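Side-chain contacts in beta-glucoside phosphorylase BglX (Unidentified, PDB 5VQE), which cleaves beta-glucosides by phosphorolysis and, as a member of glycoside hydrolase family 3, probably works through a covalent glucosyl-enzyme intermediate: residues Cys297-Pro300 / Arg301-Leu305; His446-Glu450 / Val451-Gly455; Val537-Met540 / Ile541-Met545. All coordinates share one frame; numbering follows the deposited sequence.

Contact 1. Residues Cys297-Pro300 / Arg301-Leu305; sequences CSMP and RHEAL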
loop_
_atom_site.group_PDB
_atom_site.type_symbol
_atom_site.label_atom_id
_atom_site.label_comp_id
_atom_site.label_asym_id
_atom_site.label_seq_id
_atom_site.Cartn_x
_atom_site.Cartn_y
_atom_site.Cartn_z
ATOM N N CYS A 297 13.222 3.590 17.155
ATOM C CA CYS A 297 13.278 4.583 18.218
ATOM C C CYS A 297 12.522 4.166 19.470
ATOM O O CYS A 297 12.597 4.876 20.479
ATOM C CB CYS A 297 12.720 5.918 17.722
ATOM S SG CYS A 297 10.913 5.989 17.713
ATOM N N SER A 298 11.816 3.037 19.446
ATOM C CA SER A 298 10.934 2.688 20.550
ATOM C C SER A 298 11.612 1.881 21.642
ATOM O O SER A 298 11.085 1.822 22.758
ATOM C CB SER A 298 9.725 1.894 20.037
ATOM O OG SER A 298 8.880 2.711 19.251
ATOM N N MET A 299 12.758 1.268 21.354
ATOM C CA MET A 299 13.380 0.305 22.254
ATOM C C MET A 299 14.773 0.005 21.718
ATOM O O MET A 299 14.979 0.042 20.495
ATOM C CB MET A 299 12.524 -0.965 22.331
ATOM C CG MET A 299 12.980 -2.016 23.313
ATOM S SD MET A 299 11.858 -3.437 23.365
ATOM C CE MET A 299 10.362 -2.706 23.993
ATOM N N PRO A 300 15.756 -0.274 22.569
ATOM C CA PRO A 300 17.054 -0.705 22.045
ATOM C C PRO A 300 16.871 -1.932 21.169
ATOM O O PRO A 300 16.136 -2.857 21.516
ATOM C CB PRO A 300 17.867 -1.011 23.308
ATOM C CG PRO A 300 17.241 -0.149 24.356
ATOM C CD PRO A 300 15.769 -0.186 24.038
ATOM N N ARG A 301 17.535 -1.927 20.015
ATOM C CA ARG A 301 17.253 -2.948 19.012
ATOM C C ARG A 301 17.539 -4.355 19.534
ATOM O O ARG A 301 16.770 -5.285 19.264
ATOM C CB ARG A 301 18.053 -2.680 17.746
ATOM C CG ARG A 301 17.695 -3.635 16.628
ATOM C CD ARG A 301 18.147 -3.107 15.276
ATOM N NE ARG A 301 17.666 -3.924 14.155
ATOM C CZ ARG A 301 16.506 -3.749 13.527
ATOM N NH1 ARG A 301 15.666 -2.789 13.899
ATOM N NH2 ARG A 301 16.182 -4.544 12.511
ATOM N N HIS A 302 18.635 -4.535 20.285
ATOM C CA HIS A 302 18.991 -5.876 20.741
ATOM C C HIS A 302 17.892 -6.472 21.615
ATOM O O HIS A 302 17.699 -7.694 21.615
ATOM C CB HIS A 302 20.355 -5.869 21.454
ATOM C CG HIS A 302 20.373 -5.180 22.782
ATOM N ND1 HIS A 302 20.699 -3.849 22.928
ATOM C CD2 HIS A 302 20.161 -5.655 24.034
ATOM C CE1 HIS A 302 20.653 -3.524 24.208
ATOM N NE2 HIS A 302 20.328 -4.601 24.899
ATOM N N GLU A 303 17.152 -5.635 22.339
ATOM C CA GLU A 303 15.991 -6.094 23.091
ATOM C C GLU A 303 14.746 -6.201 22.216
ATOM O O GLU A 303 13.912 -7.087 22.442
ATOM C CB GLU A 303 15.687 -5.135 24.249
ATOM C CG GLU A 303 16.761 -5.042 25.322
ATOM C CD GLU A 303 16.563 -3.831 26.235
ATOM O OE1 GLU A 303 15.482 -3.198 26.178
ATOM O OE2 GLU A 303 17.494 -3.506 27.001
ATOM N N ALA A 304 14.603 -5.311 21.227
ATOM C CA ALA A 304 13.338 -5.187 20.503
ATOM C C ALA A 304 13.040 -6.431 19.678
ATOM O O ALA A 304 11.908 -6.926 19.674
ATOM C CB ALA A 304 13.363 -3.956 19.602
ATOM N N LEU A 305 14.036 -6.939 18.955
ATOM C CA LEU A 305 13.774 -8.016 18.003
ATOM C C LEU A 305 13.197 -9.251 18.680
ATOM O O LEU A 305 12.128 -9.717 18.248
ATOM C CB LEU A 305 15.052 -8.314 17.206
ATOM C CG LEU A 305 15.571 -7.117 16.380
ATOM C CD1 LEU A 305 16.856 -7.438 15.647
ATOM C CD2 LEU A 305 14.540 -6.618 15.362
#
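Pro300 and Ala304 are joined across the first turn of helix 301-310, with Pro300 as the N-cap and Met299 lying beside the same alanine. This helix start belongs to the TIM-barrel domain of glycosyl hydrolase family 3, where a short loop after helix 293-296 runs into the next helix at the protein surface. The tight part is built round one backbone oxygen. Pro300 O receives Ala304 N at 2.9 Å, in the carbonyl plane but with the N-H bent to 138°, and Glu303 N adds a weak bond at 3.1 Å. The methyl of Ala304 fills in beside them, its CB 3.5 Å from Pro300 O. With CG anti to the backbone N (chi1 -175°) and chi2 also extended, Met299 carries its sulfur along the helix start until SD is 3.7 Å from Ala304 CA; the chain turns only at the last torsion, and the methionine also touches Met262.

The solvent side, formed by the exposed ring of Pro300 and the carboxylate of Glu303, is looser. Glu303 reaches back with an extended end and slants across the proline ring, bringing OE1 to 3.7 Å from Pro300 CD, a contact of carboxylate oxygen with C-H rather than a hydrogen bond. It also crosses the Met299 chain at about a right angle. Arg301 makes a separate, well-held flank: its side chain lies about 12 Å from the bound fluoroglucose, NE forms a salt bridge with Asp325, NH2 is hydrogen-bonded to Thr290, and Leu305 CD2 stands 3.9 Å above the guanidinium plane, over its centre.

Contact 2. Residues His446-Glu450 / Val451-Gly455; sequences HWFEE and VPRPG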
loop_
_atom_site.group_PDB
_atom_site.type_symbol
_atom_site.label_atom_id
_atom_site.label_comp_id
_atom_site.label_asym_id
_atom_site.label_seq_id
_atom_site.Cartn_x
_atom_site.Cartn_y
_atom_site.Cartn_z
ATOM N N HIS A 446 0.668 24.904 -24.153
ATOM C CA HIS A 446 2.041 25.139 -23.739
ATOM C C HIS A 446 2.193 24.821 -22.259
ATOM O O HIS A 446 1.254 24.978 -21.473
ATOM C CB HIS A 446 2.472 26.593 -23.964
ATOM C CG HIS A 446 2.567 26.989 -25.402
ATOM N ND1 HIS A 446 1.474 27.392 -26.136
ATOM C CD2 HIS A 446 3.629 27.054 -26.239
ATOM C CE1 HIS A 446 1.858 27.686 -27.366
ATOM N NE2 HIS A 446 3.160 27.488 -27.454
ATOM N N TRP A 447 3.383 24.366 -21.887
ATOM C CA TRP A 447 3.714 24.228 -20.477
ATOM C C TRP A 447 3.876 25.609 -19.845
ATOM O O TRP A 447 4.277 26.570 -20.505
ATOM C CB TRP A 447 5.016 23.457 -20.287
ATOM C CG TRP A 447 5.085 22.045 -20.824
ATOM C CD1 TRP A 447 5.819 21.618 -21.894
ATOM C CD2 TRP A 447 4.458 20.876 -20.278
ATOM N NE1 TRP A 447 5.672 20.260 -22.060
ATOM C CE2 TRP A 447 4.843 19.782 -21.081
ATOM C CE3 TRP A 447 3.598 20.650 -19.201
ATOM C CZ2 TRP A 447 4.397 18.486 -20.842
ATOM C CZ3 TRP A 447 3.157 19.358 -18.965
ATOM C CH2 TRP A 447 3.556 18.296 -19.782
ATOM N N PHE A 448 3.594 25.686 -18.542
ATOM C CA PHE A 448 3.785 26.931 -17.800
ATOM C C PHE A 448 5.171 27.509 -18.027
ATOM O O PHE A 448 5.341 28.729 -18.130
ATOM C CB PHE A 448 3.581 26.678 -16.309
ATOM C CG PHE A 448 3.687 27.914 -15.457
ATOM C CD1 PHE A 448 4.852 28.199 -14.764
ATOM C CD2 PHE A 448 2.621 28.786 -15.350
ATOM C CE1 PHE A 448 4.949 29.337 -13.974
ATOM C CE2 PHE A 448 2.713 29.924 -14.572
ATOM C CZ PHE A 448 3.879 30.197 -13.880
ATOM N N GLU A 449 6.179 26.641 -18.079
ATOM C CA GLU A 449 7.561 27.076 -18.170
ATOM C C GLU A 449 7.890 27.710 -19.518
ATOM O O GLU A 449 8.909 28.401 -19.622
ATOM C CB GLU A 449 8.482 25.880 -17.900
ATOM C CG GLU A 449 8.447 25.354 -16.443
ATOM C CD GLU A 449 7.136 24.659 -16.051
ATOM O OE1 GLU A 449 6.492 24.017 -16.913
ATOM O OE2 GLU A 449 6.749 24.760 -14.865
ATOM N N GLU A 450 7.041 27.528 -20.532
ATOM C CA GLU A 450 7.340 27.957 -21.893
ATOM C C GLU A 450 6.854 29.358 -22.224
ATOM O O GLU A 450 7.233 29.885 -23.274
ATOM C CB GLU A 450 6.699 27.004 -22.907
ATOM C CG GLU A 450 7.203 25.595 -22.870
ATOM C CD GLU A 450 6.603 24.752 -23.978
ATOM O OE1 GLU A 450 5.356 24.647 -24.058
ATOM O OE2 GLU A 450 7.387 24.204 -24.780
ATOM N N VAL A 451 5.993 29.953 -21.406
ATOM C CA VAL A 451 5.327 31.193 -21.804
ATOM C C VAL A 451 5.546 32.237 -20.723
ATOM O O VAL A 451 5.906 31.907 -19.581
ATOM C CB VAL A 451 3.819 30.974 -22.062
ATOM C CG1 VAL A 451 3.623 30.060 -23.261
ATOM C CG2 VAL A 451 3.142 30.414 -20.824
ATOM N N PRO A 452 5.348 33.511 -21.053
ATOM C CA PRO A 452 5.531 34.571 -20.055
ATOM C C PRO A 452 4.462 34.524 -18.975
ATOM O O PRO A 452 3.410 33.891 -19.114
ATOM C CB PRO A 452 5.421 35.864 -20.874
ATOM C CG PRO A 452 5.563 35.435 -22.316
ATOM C CD PRO A 452 5.010 34.063 -22.379
ATOM N N ARG A 453 4.749 35.221 -17.886
ATOM C CA ARG A 453 3.822 35.356 -16.775
ATOM C C ARG A 453 3.780 36.809 -16.341
ATOM O O ARG A 453 4.721 37.571 -16.598
ATOM C CB ARG A 453 4.225 34.466 -15.590
ATOM C CG ARG A 453 5.574 34.811 -14.990
ATOM C CD ARG A 453 6.101 33.672 -14.137
ATOM N NE ARG A 453 6.349 32.474 -14.944
ATOM C CZ ARG A 453 7.531 31.886 -15.120
ATOM N NH1 ARG A 453 8.626 32.351 -14.530
ATOM N NH2 ARG A 453 7.614 30.808 -15.885
ATOM N N PRO A 454 2.694 37.233 -15.698
ATOM C CA PRO A 454 2.568 38.645 -15.328
ATOM C C PRO A 454 3.728 39.113 -14.464
ATOM O O PRO A 454 4.228 38.387 -13.600
ATOM C CB PRO A 454 1.231 38.693 -14.584
ATOM C CG PRO A 454 0.433 37.615 -15.231
ATOM C CD PRO A 454 1.422 36.511 -15.517
ATOM N N GLY A 455 4.147 40.349 -14.719
ATOM C CA GLY A 455 5.344 40.897 -14.115
ATOM C C GLY A 455 5.628 42.263 -14.711
ATOM O O GLY A 455 4.761 42.864 -15.346
HETATM O O HOH W 1 4.555 31.270 -17.170
HETATM O O HOH W 2 10.203 29.274 -17.390
#
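His446 meets Val451 through its CB, which lies 3.7 Å from Val451 CG1, the two side chains crossing at about a right angle. The next residue, Trp447, turns its indole away from the second segment to stack on Tyr427 and make a cation-pi contact with Lys435. Its backbone does the local work, Trp447 O accepting Glu450 N.

Here strand 444-447, an edge strand of the mixed sheet in the second, alpha/beta part of the enzyme, gives way to a short 3-10 turn, 448-450, and then to the loop leading to helix 460-466. Phe448, with CG anti to the backbone N (chi1 -177°), swings its ring to Arg453. Ring and guanidinium planes are 10° apart, and Arg453 NE comes within 3.5 Å of Phe448 CZ, while Phe448 O lies in plane at the guanidinium edge. A water sits 3.4 Å above the ring centre. It accepts Arg453 NE and lies 2.8 Å from both Phe448 O and Val451 O, which compete with other acceptors for its protons. An alanine in place of Phe448 would probably leave the guanidinium without its flat neighbour, freer to turn, and strip this water of the ring beneath it.

Glu449 OE1 is hydrogen-bonded to Tyr427 OH, and OE2 stays 6.2 Å from Arg453 NH2, too far for a salt bridge. A second water bonds to Glu449 O at 2.7 Å and weakly accepts Arg453 NH2. Glu450 closes the turn with its side chain as well as its backbone: Trp447 N reaches Glu450 OE1 at 2.9 Å, approaching the carboxylate oxygen on its anti side, 29° out of plane.

Contact 3. Residues Val537-Met540 / Ile541-Met545; sequences VRMM and IEKLM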
loop_
_atom_site.group_PDB
_atom_site.type_symbol
_atom_site.label_atom_id
_atom_site.label_comp_id
_atom_site.label_asym_id
_atom_site.label_seq_id
_atom_site.Cartn_x
_atom_site.Cartn_y
_atom_site.Cartn_z
ATOM N N VAL A 537 -5.544 8.884 -17.451
ATOM C CA VAL A 537 -5.338 10.065 -18.287
ATOM C C VAL A 537 -6.257 10.019 -19.501
ATOM O O VAL A 537 -6.899 11.014 -19.854
ATOM C CB VAL A 537 -3.860 10.177 -18.701
ATOM C CG1 VAL A 537 -3.679 11.174 -19.854
ATOM C CG2 VAL A 537 -2.987 10.593 -17.508
ATOM N N ARG A 538 -6.331 8.864 -20.164
ATOM C CA ARG A 538 -7.186 8.751 -21.343
ATOM C C ARG A 538 -8.652 8.945 -20.980
ATOM O O ARG A 538 -9.399 9.589 -21.722
ATOM C CB ARG A 538 -6.974 7.401 -22.035
ATOM C CG ARG A 538 -5.585 7.230 -22.603
ATOM C CD ARG A 538 -5.441 5.975 -23.447
ATOM N NE ARG A 538 -4.092 5.875 -24.004
ATOM C CZ ARG A 538 -3.688 6.462 -25.131
ATOM N NH1 ARG A 538 -4.523 7.193 -25.854
ATOM N NH2 ARG A 538 -2.432 6.319 -25.537
ATOM N N MET A 539 -9.087 8.407 -19.842
ATOM C CA MET A 539 -10.487 8.575 -19.460
ATOM C C MET A 539 -10.773 10.000 -19.000
ATOM O O MET A 539 -11.889 10.500 -19.186
ATOM C CB MET A 539 -10.868 7.567 -18.374
ATOM C CG MET A 539 -11.010 6.137 -18.868
ATOM S SD MET A 539 -12.101 5.998 -20.316
ATOM C CE MET A 539 -13.570 6.781 -19.714
ATOM N N MET A 540 -9.789 10.672 -18.407
ATOM C CA MET A 540 -9.958 12.085 -18.089
ATOM C C MET A 540 -10.263 12.885 -19.350
ATOM O O MET A 540 -11.173 13.719 -19.369
ATOM C CB MET A 540 -8.695 12.615 -17.413
ATOM C CG MET A 540 -8.762 14.083 -17.024
ATOM S SD MET A 540 -9.967 14.420 -15.733
ATOM C CE MET A 540 -9.080 13.806 -14.308
ATOM N N ILE A 541 -9.490 12.652 -20.412
ATOM C CA ILE A 541 -9.724 13.328 -21.684
ATOM C C ILE A 541 -11.150 13.093 -22.152
ATOM O O ILE A 541 -11.861 14.034 -22.519
ATOM C CB ILE A 541 -8.696 12.858 -22.730
ATOM C CG1 ILE A 541 -7.334 13.506 -22.467
ATOM C CG2 ILE A 541 -9.175 13.147 -24.161
ATOM C CD1 ILE A 541 -7.283 15.020 -22.719
ATOM N N GLU A 542 -11.595 11.830 -22.149
ATOM C CA GLU A 542 -12.947 11.541 -22.614
ATOM C C GLU A 542 -13.976 12.335 -21.825
ATOM O O GLU A 542 -14.952 12.839 -22.392
ATOM C CB GLU A 542 -13.231 10.040 -22.521
ATOM C CG GLU A 542 -12.323 9.193 -23.388
ATOM C CD GLU A 542 -12.409 9.577 -24.854
ATOM O OE1 GLU A 542 -13.540 9.650 -25.368
ATOM O OE2 GLU A 542 -11.356 9.830 -25.482
ATOM N N LYS A 543 -13.772 12.477 -20.517
ATOM C CA LYS A 543 -14.784 13.117 -19.691
ATOM C C LYS A 543 -14.723 14.635 -19.806
ATOM O O LYS A 543 -15.763 15.305 -19.795
ATOM C CB LYS A 543 -14.616 12.657 -18.246
ATOM C CG LYS A 543 -14.990 11.190 -18.053
ATOM C CD LYS A 543 -14.428 10.619 -16.756
ATOM C CE LYS A 543 -14.544 9.103 -16.719
ATOM N NZ LYS A 543 -15.942 8.636 -16.939
ATOM N N LEU A 544 -13.521 15.198 -19.917
ATOM C CA LEU A 544 -13.409 16.639 -20.114
ATOM C C LEU A 544 -14.055 17.062 -21.427
ATOM O O LEU A 544 -14.687 18.120 -21.500
ATOM C CB LEU A 544 -11.945 17.059 -20.088
ATOM C CG LEU A 544 -11.246 16.921 -18.737
ATOM C CD1 LEU A 544 -9.761 17.214 -18.885
ATOM C CD2 LEU A 544 -11.870 17.822 -17.701
ATOM N N MET A 545 -13.914 16.244 -22.468
ATOM C CA MET A 545 -14.512 16.526 -23.767
ATOM C C MET A 545 -15.995 16.181 -23.825
ATOM O O MET A 545 -16.632 16.445 -24.849
ATOM C CB MET A 545 -13.761 15.765 -24.859
ATOM C CG MET A 545 -12.275 16.073 -24.935
ATOM S SD MET A 545 -11.927 17.845 -25.035
ATOM C CE MET A 545 -12.669 18.247 -26.617
HETATM O O HOH W 3 -8.944 9.528 -24.513
#
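Met540 sets CG anti to its backbone N (chi1 -180°), which puts CG 3.8 Å from Leu544 CD1 one helical turn on; the bend at chi2 then carries SD back beside Leu544 CG. Leu544 projects its own CG anti to the carbonyl carbon (chi1 -68°), a torsion that holds Leu544 CG over Met540 O at 3.3 Å. The two apolar chains cross at a slant. The same spacing repeats one residue earlier. Met539, curled at its second and third torsions, sets its CE 3.9 Å from Lys543 CE, and the methylenes of the lysine run past the methionine's carbonyl, Lys543 CG being 3.4 Å from Met539 O.

Beneath these side chains is an ordinary alpha-helical framework. The shortest of the four i to i+4 bonds that join 537-540 to 541-545 links Leu544 N to Met540 O at 2.8 Å. Met540 O also accepts a weak bond from Lys543 N. Arg538 O does double duty as well: besides Glu542 N it takes a proton from a water at 2.8 Å, and that water gives its other proton to Glu542 OE2 at 2.6 Å, a bridge made possible by the bend of the glutamate at chi2. Both charged ends have further partners: Glu542 forms a salt bridge with Arg547, and Lys543 NZ is gripped by Asp389, Ser548 and Ser549 O.

Within the alpha/beta part of the enzyme, helix 534-544 packs adjoining parts of one face on its neighbours, Val537 and Ile541 on Phe434 of helix 429-441 and Met540 with Leu544 on Ile527 of strand 525-528, and turns Met539 to helix 378-391.

Overall arrangement
All three are short-range contacts, yet each suits its place. Contact 3 is buried, in the last turns of a helix, with methionine and leucine packing over regular backbone bonds and a bridging water on its polar flank. Contacts 1 and 2 are at the surface: contact 1 relies on the carbonyl of an N-cap proline, whereas in contact 2 waters make all the hydrogen-bonded links between the segments. Contact 1 belongs to the TIM-barrel domain that binds the sugar. The other two serve one mixed sheet, at edge strand 444-447 and against strand 525-528. Their centres are 25 Å apart, against 53 and 51 Å to contact 1. Helix 429-441 borders both: Lys435 meets Trp447, while Phe434 meets Ile541.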